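PDB 6DRU: glycosyl hydrolases family 31 family protein from Aspergillus niger, which hydrolyses xyloglucan oligosaccharides, releasing alpha-xylose from the non-reducing terminal glucose as a retaining family 31 glycosidase. Local coordinates for residues A188-M193 against S236-R241. Sequence-based numbering, arbitrary orientation.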
loop_
_atom_site.group_PDB
_atom_site.type_symbol
_atom_site.label_atom_id
_atom_site.label_comp_id
_atom_site.label_asym_id
_atom_site.label_seq_id
_atom_site.Cartn_x
_atom_site.Cartn_y
_atom_site.Cartn_z
ATOM N N ALA A 188 8.968 20.045 29.032
ATOM C CA ALA A 188 9.687 19.217 28.080
ATOM C C ALA A 188 8.750 18.135 27.557
ATOM O O ALA A 188 7.741 17.803 28.186
ATOM C CB ALA A 188 10.936 18.589 28.710
ATOM N N PHE A 189 9.102 17.582 26.399
ATOM C CA PHE A 189 8.230 16.663 25.679
ATOM C C PHE A 189 9.074 15.581 25.027
ATOM O O PHE A 189 10.106 15.879 24.417
ATOM C CB PHE A 189 7.408 17.424 24.628
ATOM C CG PHE A 189 6.338 16.603 23.960
ATOM C CD1 PHE A 189 6.633 15.806 22.866
ATOM C CD2 PHE A 189 5.028 16.652 24.410
ATOM C CE1 PHE A 189 5.649 15.060 22.244
ATOM C CE2 PHE A 189 4.039 15.910 23.791
ATOM C CZ PHE A 189 4.350 15.113 22.707
ATOM N N ILE A 190 8.636 14.330 25.157
ATOM C CA ILE A 190 9.326 13.180 24.582
ATOM C C ILE A 190 8.334 12.407 23.727
ATOM O O ILE A 190 7.327 11.906 24.238
ATOM C CB ILE A 190 9.923 12.263 25.662
ATOM C CG1 ILE A 190 10.874 13.044 26.566
ATOM C CG2 ILE A 190 10.645 11.085 25.020
ATOM C CD1 ILE A 190 11.430 12.224 27.711
ATOM N N TRP A 191 8.619 12.312 22.429
ATOM C CA TRP A 191 7.840 11.497 21.497
ATOM C C TRP A 191 8.478 10.113 21.481
ATOM O O TRP A 191 9.387 9.831 20.697
ATOM C CB TRP A 191 7.813 12.160 20.125
ATOM C CG TRP A 191 7.039 11.465 19.037
ATOM C CD1 TRP A 191 7.559 10.759 17.991
ATOM C CD2 TRP A 191 5.615 11.451 18.859
ATOM N NE1 TRP A 191 6.552 10.294 17.182
ATOM C CE2 TRP A 191 5.349 10.704 17.693
ATOM C CE3 TRP A 191 4.541 11.987 19.575
ATOM C CZ2 TRP A 191 4.055 10.478 17.230
ATOM C CZ3 TRP A 191 3.255 11.762 19.111
ATOM C CH2 TRP A 191 3.024 11.016 17.949
ATOM N N ASN A 192 8.005 9.243 22.376
ATOM C CA ASN A 192 8.610 7.929 22.612
ATOM C C ASN A 192 8.183 6.954 21.512
ATOM O O ASN A 192 7.373 6.045 21.707
ATOM C CB ASN A 192 8.230 7.414 23.994
ATOM C CG ASN A 192 8.968 6.144 24.369
ATOM O OD1 ASN A 192 10.077 5.890 23.896
ATOM N ND2 ASN A 192 8.354 5.335 25.224
ATOM N N MET A 193 8.760 7.157 20.325
ATOM C CA MET A 193 8.391 6.396 19.140
ATOM C C MET A 193 9.642 6.073 18.330
ATOM O O MET A 193 10.456 6.976 18.068
ATOM C CB MET A 193 7.390 7.175 18.280
ATOM C CG MET A 193 6.140 7.622 19.020
ATOM S SD MET A 193 4.931 6.301 19.198
ATOM C CE MET A 193 4.194 6.309 17.566
ATOM N N SER A 236 16.465 13.191 31.898
ATOM C CA SER A 236 17.438 12.136 32.165
ATOM C C SER A 236 16.857 11.052 33.063
ATOM O O SER A 236 17.200 9.875 32.910
ATOM C CB SER A 236 18.698 12.730 32.793
ATOM O OG SER A 236 18.393 13.433 33.986
ATOM N N ALA A 237 15.984 11.422 34.002
ATOM C CA ALA A 237 15.312 10.417 34.817
ATOM C C ALA A 237 14.342 9.576 34.002
ATOM O O ALA A 237 14.031 8.448 34.397
ATOM C CB ALA A 237 14.573 11.081 35.978
ATOM N N LEU A 238 13.859 10.097 32.875
ATOM C CA LEU A 238 12.951 9.348 32.019
ATOM C C LEU A 238 13.688 8.479 31.012
ATOM O O LEU A 238 13.290 7.335 30.776
ATOM C CB LEU A 238 12.017 10.306 31.276
ATOM C CG LEU A 238 10.866 10.904 32.083
ATOM C CD1 LEU A 238 10.301 12.119 31.370
ATOM C CD2 LEU A 238 9.785 9.866 32.320
ATOM N N THR A 239 14.770 8.990 30.424
ATOM C CA THR A 239 15.413 8.334 29.296
ATOM C C THR A 239 16.808 7.802 29.593
ATOM O O THR A 239 17.336 7.028 28.788
ATOM C CB THR A 239 15.489 9.298 28.105
ATOM O OG1 THR A 239 16.325 10.409 28.446
ATOM C CG2 THR A 239 14.103 9.811 27.768
ATOM N N GLY A 240 17.418 8.185 30.712
ATOM C CA GLY A 240 18.720 7.646 31.052
ATOM C C GLY A 240 19.686 8.630 31.678
ATOM O O GLY A 240 19.841 9.761 31.206
ATOM N N ARG A 241 20.341 8.201 32.753
ATOM C CA ARG A 241 21.389 8.969 33.408
ATOM C C ARG A 241 22.745 8.473 32.928
ATOM O O ARG A 241 23.039 7.275 33.012
ATOM C CB ARG A 241 21.287 8.849 34.929
ATOM C CG ARG A 241 20.117 9.601 35.541
ATOM C CD ARG A 241 20.433 11.080 35.704
ATOM N NE ARG A 241 19.262 11.843 36.122
ATOM C CZ ARG A 241 18.736 11.793 37.342
ATOM N NH1 ARG A 241 19.277 11.011 38.267
ATOM N NH2 ARG A 241 17.667 12.522 37.638
#
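I190, on the beta strand 187-191, meets L238 and T239 of the last turn of helix 228-239 through a single methyl, CD1. This is helix-on-sheet packing: the strand lies between 176-183 and 216-222 in the largely antiparallel sheet of the N-terminal part of the chain, and the helix packs against one face of that sheet at strands 187-191 and 216-222; the chain then runs on to strand 252-254, among the parallel strands of the TIM barrel. The CA atoms of I190 and T239 are 9.1 Å apart, so side chains alone bridge the gap, and just 106 Å² is buried.

Along the helix end, S236 faces away from the strand; its OG accepts a hydrogen bond from NE of R241 at 2.8 Å, with the N-H pointing almost straight at OG (N-H...O 166°) and OG lying in the guanidinium plane. NH2 of the same arginine forms a salt bridge with E53. L238 follows, its CD1 3.8 Å from CD1 of I190 while V219 and F24 also touch this leucine. T239 then turns its two branches to different tasks: OG1 hydrogen-bonds to the carbonyl of I235 one turn earlier and to Q477, leaving the methyl for the strand. At G240 the helical path is broken with positive phi (142°), although its N still bonds to O of S236.

I190 reaches this far because CG1 lies anti to its own carbonyl carbon and the chain is extended beyond it (chi2 176°), which brings CD1 tip to tip with CG2 of T239 at 3.6 Å.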